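Local structure of nitrogenase molybdenum-iron protein beta chain (Clostridium pasteurianum, 4WES) at residues L56-K61 with P412-Y417; E62-S67 with G206-P211; L389-Y394 with I404-F409. The protein forms, with the alpha chain, the molybdenum-iron component of nitrogenase, which reduces dinitrogen to ammonium, and shares an [8Fe-7S] cluster with that chain. One frame throughout, in Å; residues are numbered along the deposited sequence.

Interaction 1 (L56-K61 with P412-Y417); sequences LSRHFK and PIMDRY. With FE2 (Fe (II) ion), chain J.
K61 works at both of its ends: its amino group reaches M414 of the facing loop, while its backbone O binds an iron(II) ion at 2.1 Å. This first residue to leave helix 46-60 has positive phi, and its side chain, bent at chi2 (-54°), doubles back along the helix end. There NZ is gripped by two carbonyls. It donates to R58 O at 2.9 Å, on a lone pair in the carbonyl plane. Its bond to M414 O, at 3.0 Å, comes from well above the carbonyl plane of M414. The K61 side chain crosses that of Y417 at about a right angle, K61 CE lying 3.8 Å from Y417 CE1; the hydroxyl of Y417 is hydrogen-bonded to the C-terminal carboxylate of R458 of the second beta subunit.

The loop packs against the C-terminal end of helix 46-60 in the subunit interface, and D301 and D305 of the second beta subunit complete the protein ligands of the iron together with E62. Two residues earlier in the helix, the imidazole of H59 lies with its edge to the loop. ND1 accepts the backbone N-H of I413 at 2.8 Å in a nearly straight bond (170°), the donor tilted 20° from the ring plane. Next to it M414 drapes its thioether over the base of R58, M414 SD lying 3.7 Å from R58 CB, and the CA-H of M414 points at R58 O.

Interaction 2 (E62-S67 with G206-P211); sequences EPAMAS and GVLDGP. With FE2 (Fe (II) ion), chain J.
E62 directs its CB at the 206-211 loop, and its two carboxylate oxygens have different tasks, OE2 on the metal and OE1 toward the loop. E62 CG lies 3.4 Å from L208 O, and the bend at chi2 (-71°) turns the carboxylate beside G210. OE2 binds the iron(II) ion at 2.0 Å. The N-H of G210 approaches E62 OE1 at 3.2 Å in a weak, bent bond (132°). A firmer link runs through water 3, which donates to E62 OE1 at 2.7 Å and to V207 O. The same V207 O takes a second water, water 4, whose other bond goes to P63 O, so the two backbones are joined largely through solvent. OE1 also has K473 of the alpha chain as a salt-bridge partner, which probably helps to balance the carboxylate charge.

The CB of L208 does not point at 62-67, but the end of the side chain swings nearer, and L208 CD2 comes within 4.5 Å of E62 CB. The same methyl lies 3.7 Å from P63 O and loosely against the methyl of A64. The carbonyl of L208 is buried against E62 CG and has no polar partner in the model. D209 turns away and closes its own loop: OD1 accepts G206 N at 2.7 Å through its syn lone pair, while OD2 pairs with R185.

The arrangement is that of a carboxylate-ligated iron site at a subunit interface, with E62 as a monodentate ligand beside K61 O, two waters, and D301 and D305 of the second beta subunit.

Interaction 3 (L389-Y394 with I404-F409); sequences LISNTY and IPFVRF
L389 (chi1 175°) and F406 (chi1 179°) both hold CG anti to the backbone N and, paired on one face of the sheet, lie side by side, L389 CD2 3.9 Å from F406 CD1. The F406 ring extends along the sheet until its edge meets polar atoms: F406 CE1 comes within 3.4 Å of S391 OG and CZ within 3.4 Å of N392 O, both near the ring plane. S391 OG itself donates to N392 O, on a lone pair in the carbonyl plane. The guanidinium of R408 lays one face over F406 CE2, its NH2 paired with D415.

The two strands, 388-391 and 406-408, are linked through helix 396-402 as a beta-alpha-beta unit of the parallel Rossmann-like sheet, in which 406-408 is an outermost strand within this chain. They run at 16° to each other. The parallel bonding pattern passes from L389 N to P405 O, V407 N to L389 O (2.9 Å) and S391 N to V407 O; a fourth bond, F409 N to S391 O, reaches its carbonyl from well above the plane. On the opposite face of the sheet I390 lies alongside V407 and presses CG2 against F409 CB at 3.4 Å. Helix 321-333 packs on I390 and F409, and helix 426-448 on V407. Beyond the strand, N392 OD1 accepts the N-H of Y394 in an Asx turn.

How the interactions relate
Interactions 1 and 2 are neighbours, their centres about 12 Å apart, and their segments 56-61 and 62-67 are consecutive at the C-terminal end of helix 46-60; both use the same iron(II) ion and its two waters, and S57 OG bonds to E62 O between them. The centre of interaction 3, in the five-stranded parallel sheet, lies about 14 Å from that of interaction 1 and about 25 Å from that of interaction 2, which it does not touch. In sequence, the segments of interactions 2 and 3 fall between those of interaction 1. Through T393 OG1, bonded to M414 N and D415 OD1, and K61 NZ, bonded to M414 O, 412-417 connects this sheet with the iron-bearing interface of the two beta subunits.

Interaction 1 (L56-K61 with P412-Y417)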
loop_
_atom_site.group_PDB
_atom_site.type_symbol
_atom_site.label_atom_id
_atom_site.label_comp_id
_atom_site.label_asym_id
_atom_site.label_seq_id
_atom_site.Cartn_x
_atom_site.Cartn_y
_atom_site.Cartn_z
ATOM N N LEU B 56 12.833 -9.703 -17.017
ATOM C CA LEU B 56 12.082 -10.693 -16.254
ATOM C C LEU B 56 12.613 -10.824 -14.825
ATOM O O LEU B 56 11.800 -10.906 -13.888
ATOM C CB LEU B 56 12.103 -12.024 -16.986
ATOM C CG LEU B 56 11.330 -12.061 -18.317
ATOM C CD1 LEU B 56 11.577 -13.374 -19.041
ATOM C CD2 LEU B 56 9.829 -11.853 -18.105
ATOM N N SER B 57 13.931 -10.854 -14.642
ATOM C CA SER B 57 14.467 -10.919 -13.286
ATOM C C SER B 57 14.175 -9.648 -12.496
ATOM O O SER B 57 13.921 -9.725 -11.280
ATOM C CB SER B 57 15.962 -11.177 -13.295
ATOM O OG SER B 57 16.261 -12.493 -13.721
ATOM N N ARG B 58 14.218 -8.482 -13.148
ATOM C CA ARG B 58 13.906 -7.236 -12.434
ATOM C C ARG B 58 12.455 -7.159 -11.969
ATOM O O ARG B 58 12.158 -6.555 -10.931
ATOM C CB ARG B 58 14.250 -6.022 -13.326
ATOM C CG ARG B 58 15.717 -5.819 -13.499
ATOM C CD ARG B 58 16.017 -4.734 -14.554
ATOM N NE ARG B 58 17.441 -4.387 -14.557
ATOM C CZ ARG B 58 18.059 -3.784 -15.573
ATOM N NH1 ARG B 58 17.361 -3.340 -16.620
ATOM N NH2 ARG B 58 19.367 -3.619 -15.512
ATOM N N HIS B 59 11.539 -7.719 -12.762
ATOM C CA HIS B 59 10.118 -7.734 -12.449
ATOM C C HIS B 59 9.818 -8.759 -11.356
ATOM O O HIS B 59 9.155 -8.450 -10.374
ATOM C CB HIS B 59 9.322 -8.018 -13.743
ATOM C CG HIS B 59 7.851 -8.147 -13.544
ATOM N ND1 HIS B 59 6.967 -7.130 -13.801
ATOM C CD2 HIS B 59 7.115 -9.232 -13.225
ATOM C CE1 HIS B 59 5.749 -7.579 -13.594
ATOM N NE2 HIS B 59 5.814 -8.845 -13.247
ATOM N N PHE B 60 10.266 -9.995 -11.544
ATOM C CA PHE B 60 9.873 -11.103 -10.664
ATOM C C PHE B 60 10.815 -11.318 -9.487
ATOM O O PHE B 60 10.451 -12.080 -8.576
ATOM C CB PHE B 60 9.776 -12.393 -11.485
ATOM C CG PHE B 60 8.577 -12.430 -12.376
ATOM C CD1 PHE B 60 7.309 -12.535 -11.825
ATOM C CD2 PHE B 60 8.689 -12.364 -13.765
ATOM C CE1 PHE B 60 6.175 -12.524 -12.626
ATOM C CE2 PHE B 60 7.554 -12.367 -14.565
ATOM C CZ PHE B 60 6.294 -12.438 -13.983
ATOM N N LYS B 61 11.997 -10.715 -9.500
ATOM C CA LYS B 61 13.032 -10.996 -8.506
ATOM C C LYS B 61 13.272 -12.510 -8.468
ATOM O O LYS B 61 13.344 -13.123 -7.403
ATOM C CB LYS B 61 12.703 -10.419 -7.121
ATOM C CG LYS B 61 12.287 -8.955 -7.146
ATOM C CD LYS B 61 13.244 -8.010 -7.833
ATOM C CE LYS B 61 12.836 -6.562 -7.604
ATOM N NZ LYS B 61 13.531 -5.657 -8.589
ATOM N N PRO B 412 6.748 -3.846 -17.136
ATOM C CA PRO B 412 7.356 -4.450 -15.947
ATOM C C PRO B 412 7.161 -3.597 -14.696
ATOM O O PRO B 412 7.179 -2.367 -14.765
ATOM C CB PRO B 412 8.839 -4.524 -16.333
ATOM C CG PRO B 412 9.042 -3.373 -17.204
ATOM C CD PRO B 412 7.749 -3.104 -17.931
ATOM N N ILE B 413 7.000 -4.292 -13.565
ATOM C CA ILE B 413 6.992 -3.679 -12.242
ATOM C C ILE B 413 8.286 -4.149 -11.597
ATOM O O ILE B 413 8.413 -5.332 -11.259
ATOM C CB ILE B 413 5.769 -4.091 -11.408
ATOM C CG1 ILE B 413 4.455 -3.706 -12.114
ATOM C CG2 ILE B 413 5.865 -3.472 -10.044
ATOM C CD1 ILE B 413 3.246 -4.334 -11.454
ATOM N N MET B 414 9.244 -3.229 -11.452
ATOM C CA MET B 414 10.634 -3.592 -11.140
ATOM C C MET B 414 11.101 -2.981 -9.820
ATOM O O MET B 414 12.288 -3.100 -9.519
ATOM C CB MET B 414 11.577 -3.137 -12.255
ATOM C CG MET B 414 11.213 -3.773 -13.587
ATOM S SD MET B 414 12.303 -3.348 -14.939
ATOM C CE MET B 414 11.901 -1.625 -15.208
ATOM N N ASP B 415 10.193 -2.390 -9.055
ATOM C CA ASP B 415 10.603 -1.584 -7.927
ATOM C C ASP B 415 9.874 -1.909 -6.636
ATOM O O ASP B 415 9.991 -1.147 -5.689
ATOM C CB ASP B 415 10.516 -0.081 -8.252
ATOM C CG ASP B 415 9.148 0.390 -8.723
ATOM O OD1 ASP B 415 8.287 -0.452 -9.105
ATOM O OD2 ASP B 415 8.946 1.624 -8.685
ATOM N N ARG B 416 9.178 -3.045 -6.596
ATOM C CA ARG B 416 8.511 -3.440 -5.343
ATOM C C ARG B 416 8.658 -4.963 -5.165
ATOM O O ARG B 416 8.914 -5.696 -6.127
ATOM C CB ARG B 416 7.064 -3.026 -5.303
ATOM C CG ARG B 416 6.821 -1.511 -5.245
ATOM C CD ARG B 416 7.316 -0.895 -3.929
ATOM N NE ARG B 416 7.001 0.518 -3.761
ATOM C CZ ARG B 416 7.752 1.509 -4.228
ATOM N NH1 ARG B 416 8.825 1.305 -4.958
ATOM N NH2 ARG B 416 7.422 2.773 -3.974
ATOM N N TYR B 417 8.449 -5.406 -3.953
ATOM C CA TYR B 417 8.689 -6.812 -3.586
ATOM C C TYR B 417 7.395 -7.475 -3.193
ATOM O O TYR B 417 6.699 -7.051 -2.286
ATOM C CB TYR B 417 9.685 -6.897 -2.434
ATOM C CG TYR B 417 11.047 -6.483 -2.925
ATOM C CD1 TYR B 417 11.947 -7.402 -3.358
ATOM C CD2 TYR B 417 11.436 -5.137 -2.986
ATOM C CE1 TYR B 417 13.173 -7.077 -3.856
ATOM C CE2 TYR B 417 12.656 -4.785 -3.515
ATOM C CZ TYR B 417 13.543 -5.733 -3.944
ATOM O OH TYR B 417 14.784 -5.441 -4.454
HETATM FE FE FE2 J . 12.610 -14.319 -5.871
HETATM O O HOH W 1 10.648 -13.631 -6.310
HETATM O O HOH W 2 14.504 -15.071 -5.514
#

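Interaction 2 (E62-S67 with G206-P211)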
loop_
_atom_site.group_PDB
_atom_site.type_symbol
_atom_site.label_atom_id
_atom_site.label_comp_id
_atom_site.label_asym_id
_atom_site.label_seq_id
_atom_site.Cartn_x
_atom_site.Cartn_y
_atom_site.Cartn_z
ATOM N N GLU B 62 13.460 -13.079 -9.653
ATOM C CA GLU B 62 13.663 -14.519 -9.856
ATOM C C GLU B 62 14.669 -14.711 -10.957
ATOM O O GLU B 62 14.819 -13.836 -11.824
ATOM C CB GLU B 62 12.374 -15.225 -10.273
ATOM C CG GLU B 62 11.290 -15.338 -9.200
ATOM C CD GLU B 62 11.720 -16.329 -8.142
ATOM O OE1 GLU B 62 11.485 -17.556 -8.367
ATOM O OE2 GLU B 62 12.269 -15.923 -7.078
ATOM N N PRO B 63 15.311 -15.892 -11.018
ATOM C CA PRO B 63 16.060 -16.247 -12.207
ATOM C C PRO B 63 15.145 -16.252 -13.440
ATOM O O PRO B 63 13.943 -16.503 -13.318
ATOM C CB PRO B 63 16.524 -17.694 -11.907
ATOM C CG PRO B 63 16.489 -17.779 -10.413
ATOM C CD PRO B 63 15.276 -16.979 -10.035
ATOM N N ALA B 64 15.744 -16.056 -14.597
ATOM C CA ALA B 64 15.025 -16.197 -15.879
ATOM C C ALA B 64 16.027 -16.675 -16.899
ATOM O O ALA B 64 16.825 -15.873 -17.418
ATOM C CB ALA B 64 14.364 -14.890 -16.306
ATOM N N MET B 65 16.025 -17.977 -17.172
ATOM C CA MET B 65 17.030 -18.621 -18.005
ATOM C C MET B 65 16.662 -18.559 -19.473
ATOM O O MET B 65 15.488 -18.773 -19.821
ATOM C CB MET B 65 17.117 -20.093 -17.608
ATOM C CG MET B 65 17.980 -20.315 -16.383
ATOM S SD MET B 65 19.689 -19.940 -16.800
ATOM C CE MET B 65 20.296 -19.334 -15.255
ATOM N N ALA B 66 17.654 -18.314 -20.325
ATOM C CA ALA B 66 17.502 -18.463 -21.779
ATOM C C ALA B 66 18.898 -18.551 -22.382
ATOM O O ALA B 66 19.844 -17.946 -21.875
ATOM C CB ALA B 66 16.739 -17.316 -22.426
ATOM N N SER B 67 18.993 -19.297 -23.483
ATOM C CA SER B 67 20.191 -19.382 -24.298
ATOM C C SER B 67 20.047 -18.461 -25.521
ATOM O O SER B 67 18.967 -17.949 -25.821
ATOM C CB SER B 67 20.401 -20.820 -24.743
ATOM O OG SER B 67 19.238 -21.362 -25.309
ATOM N N GLY B 206 4.729 -21.312 -10.495
ATOM C CA GLY B 206 5.769 -22.230 -10.102
ATOM C C GLY B 206 7.018 -22.146 -10.946
ATOM O O GLY B 206 7.882 -23.035 -10.850
ATOM N N VAL B 207 7.137 -21.100 -11.788
ATOM C CA VAL B 207 8.334 -20.899 -12.578
ATOM C C VAL B 207 8.924 -19.488 -12.299
ATOM O O VAL B 207 10.128 -19.380 -12.067
ATOM C CB VAL B 207 8.071 -21.060 -14.097
ATOM C CG1 VAL B 207 9.384 -20.926 -14.878
ATOM C CG2 VAL B 207 7.420 -22.398 -14.387
ATOM N N LEU B 208 8.079 -18.472 -12.363
ATOM C CA LEU B 208 8.531 -17.088 -12.120
ATOM C C LEU B 208 8.022 -16.509 -10.807
ATOM O O LEU B 208 8.148 -15.324 -10.565
ATOM C CB LEU B 208 8.175 -16.221 -13.316
ATOM C CG LEU B 208 9.110 -16.416 -14.497
ATOM C CD1 LEU B 208 8.525 -15.923 -15.795
ATOM C CD2 LEU B 208 10.458 -15.761 -14.254
ATOM N N ASP B 209 7.554 -17.377 -9.896
ATOM C CA ASP B 209 7.102 -16.981 -8.574
ATOM C C ASP B 209 7.452 -18.078 -7.567
ATOM O O ASP B 209 6.726 -18.309 -6.596
ATOM C CB ASP B 209 5.579 -16.704 -8.573
ATOM C CG ASP B 209 4.751 -17.920 -8.904
ATOM O OD1 ASP B 209 5.325 -18.987 -9.232
ATOM O OD2 ASP B 209 3.521 -17.790 -8.821
ATOM N N GLY B 210 8.573 -18.746 -7.782
ATOM C CA GLY B 210 8.879 -19.927 -7.005
ATOM C C GLY B 210 9.565 -19.709 -5.685
ATOM O O GLY B 210 10.035 -18.614 -5.340
ATOM N N PRO B 211 9.654 -20.787 -4.912
ATOM C CA PRO B 211 10.262 -20.757 -3.597
ATOM C C PRO B 211 11.792 -20.761 -3.643
ATOM O O PRO B 211 12.393 -21.126 -4.642
ATOM C CB PRO B 211 9.777 -22.056 -2.952
ATOM C CG PRO B 211 9.669 -23.006 -4.132
ATOM C CD PRO B 211 9.166 -22.135 -5.262
HETATM FE FE FE2 J . 12.610 -14.319 -5.871
HETATM O O HOH W 3 12.048 -19.548 -10.075
HETATM O O HOH W 4 12.298 -18.675 -13.952
HETATM O O HOH W 2 14.504 -15.071 -5.514
HETATM O O HOH W 1 10.648 -13.631 -6.310
#

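Interaction 3 (L389-Y394 with I404-F409)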
loop_
_atom_site.group_PDB
_atom_site.type_symbol
_atom_site.label_atom_id
_atom_site.label_comp_id
_atom_site.label_asym_id
_atom_site.label_seq_id
_atom_site.Cartn_x
_atom_site.Cartn_y
_atom_site.Cartn_z
ATOM N N LEU B 389 -3.253 7.355 -11.232
ATOM C CA LEU B 389 -2.436 6.848 -12.345
ATOM C C LEU B 389 -2.201 5.380 -12.121
ATOM O O LEU B 389 -1.749 4.988 -11.043
ATOM C CB LEU B 389 -1.105 7.591 -12.410
ATOM C CG LEU B 389 -0.077 7.124 -13.428
ATOM C CD1 LEU B 389 -0.543 7.244 -14.854
ATOM C CD2 LEU B 389 1.229 7.849 -13.265
ATOM N N ILE B 390 -2.438 4.589 -13.154
ATOM C CA ILE B 390 -2.243 3.139 -13.127
ATOM C C ILE B 390 -1.372 2.733 -14.311
ATOM O O ILE B 390 -1.741 2.974 -15.458
ATOM C CB ILE B 390 -3.580 2.362 -13.162
ATOM C CG1 ILE B 390 -4.559 2.863 -12.093
ATOM C CG2 ILE B 390 -3.301 0.879 -13.012
ATOM C CD1 ILE B 390 -5.884 2.175 -12.111
ATOM N N SER B 391 -0.197 2.175 -14.023
ATOM C CA SER B 391 0.727 1.809 -15.073
ATOM C C SER B 391 1.829 0.944 -14.508
ATOM O O SER B 391 1.885 0.700 -13.304
ATOM C CB SER B 391 1.381 3.059 -15.725
ATOM O OG SER B 391 2.353 3.666 -14.862
ATOM N N ASN B 392 2.786 0.572 -15.369
ATOM C CA ASN B 392 3.970 -0.118 -14.886
ATOM C C ASN B 392 4.893 0.870 -14.178
ATOM O O ASN B 392 4.560 2.049 -13.963
ATOM C CB ASN B 392 4.658 -0.859 -16.039
ATOM C CG ASN B 392 5.314 0.074 -17.053
ATOM O OD1 ASN B 392 5.680 1.201 -16.747
ATOM N ND2 ASN B 392 5.502 -0.439 -18.265
ATOM N N THR B 393 6.079 0.395 -13.765
ATOM C CA THR B 393 7.011 1.203 -12.986
ATOM C C THR B 393 7.270 2.586 -13.547
ATOM O O THR B 393 7.485 3.547 -12.790
ATOM C CB THR B 393 8.305 0.426 -12.764
ATOM O OG1 THR B 393 8.051 -0.667 -11.882
ATOM C CG2 THR B 393 9.450 1.245 -12.219
ATOM N N TYR B 394 7.317 2.714 -14.869
ATOM C CA TYR B 394 7.724 3.987 -15.478
ATOM C C TYR B 394 6.743 5.113 -15.241
ATOM O O TYR B 394 7.114 6.280 -15.371
ATOM C CB TYR B 394 8.033 3.787 -16.969
ATOM C CG TYR B 394 9.297 2.986 -17.145
ATOM C CD1 TYR B 394 10.537 3.582 -16.930
ATOM C CD2 TYR B 394 9.285 1.645 -17.506
ATOM C CE1 TYR B 394 11.720 2.872 -17.046
ATOM C CE2 TYR B 394 10.470 0.939 -17.631
ATOM C CZ TYR B 394 11.670 1.534 -17.422
ATOM O OH TYR B 394 12.848 0.838 -17.564
ATOM N N ILE B 404 0.387 12.466 -8.150
ATOM C CA ILE B 404 -0.797 11.662 -8.439
ATOM C C ILE B 404 -0.698 10.329 -7.706
ATOM O O ILE B 404 0.312 9.624 -7.840
ATOM C CB ILE B 404 -0.924 11.360 -9.956
ATOM C CG1 ILE B 404 -0.875 12.614 -10.805
ATOM C CG2 ILE B 404 -2.214 10.608 -10.236
ATOM C CD1 ILE B 404 -0.641 12.346 -12.263
ATOM N N PRO B 405 -1.757 9.946 -6.975
ATOM C CA PRO B 405 -1.792 8.568 -6.398
ATOM C C PRO B 405 -1.559 7.530 -7.472
ATOM O O PRO B 405 -2.146 7.600 -8.542
ATOM C CB PRO B 405 -3.200 8.492 -5.798
ATOM C CG PRO B 405 -3.514 9.913 -5.456
ATOM C CD PRO B 405 -2.954 10.721 -6.600
ATOM N N PHE B 406 -0.689 6.562 -7.142
ATOM C CA PHE B 406 -0.104 5.694 -8.149
ATOM C C PHE B 406 -0.267 4.220 -7.795
ATOM O O PHE B 406 0.133 3.789 -6.721
ATOM C CB PHE B 406 1.378 6.043 -8.307
ATOM C CG PHE B 406 2.144 5.212 -9.313
ATOM C CD1 PHE B 406 1.669 5.013 -10.593
ATOM C CD2 PHE B 406 3.377 4.655 -8.974
ATOM C CE1 PHE B 406 2.373 4.243 -11.506
ATOM C CE2 PHE B 406 4.078 3.890 -9.888
ATOM C CZ PHE B 406 3.580 3.693 -11.155
ATOM N N VAL B 407 -0.831 3.438 -8.725
ATOM C CA VAL B 407 -0.967 2.002 -8.641
ATOM C C VAL B 407 -0.095 1.339 -9.691
ATOM O O VAL B 407 -0.309 1.546 -10.882
ATOM C CB VAL B 407 -2.427 1.578 -8.787
ATOM C CG1 VAL B 407 -2.584 0.059 -8.792
ATOM C CG2 VAL B 407 -3.266 2.226 -7.683
ATOM N N ARG B 408 0.829 0.510 -9.233
ATOM C CA ARG B 408 1.659 -0.290 -10.129
ATOM C C ARG B 408 0.854 -1.460 -10.689
ATOM O O ARG B 408 0.258 -2.229 -9.914
ATOM C CB ARG B 408 2.887 -0.785 -9.392
ATOM C CG ARG B 408 3.899 0.304 -9.130
ATOM C CD ARG B 408 4.963 -0.113 -8.127
ATOM N NE ARG B 408 5.966 0.937 -7.971
ATOM C CZ ARG B 408 5.826 2.037 -7.224
ATOM N NH1 ARG B 408 4.739 2.205 -6.502
ATOM N NH2 ARG B 408 6.758 2.957 -7.271
ATOM N N PHE B 409 0.846 -1.621 -12.000
ATOM C CA PHE B 409 0.003 -2.613 -12.677
ATOM C C PHE B 409 0.674 -3.002 -13.974
ATOM O O PHE B 409 1.289 -2.158 -14.635
ATOM C CB PHE B 409 -1.354 -1.942 -12.939
ATOM C CG PHE B 409 -2.372 -2.791 -13.648
ATOM C CD1 PHE B 409 -3.282 -3.517 -12.932
ATOM C CD2 PHE B 409 -2.433 -2.805 -15.011
ATOM C CE1 PHE B 409 -4.249 -4.283 -13.588
ATOM C CE2 PHE B 409 -3.390 -3.556 -15.673
ATOM C CZ PHE B 409 -4.292 -4.299 -14.967
#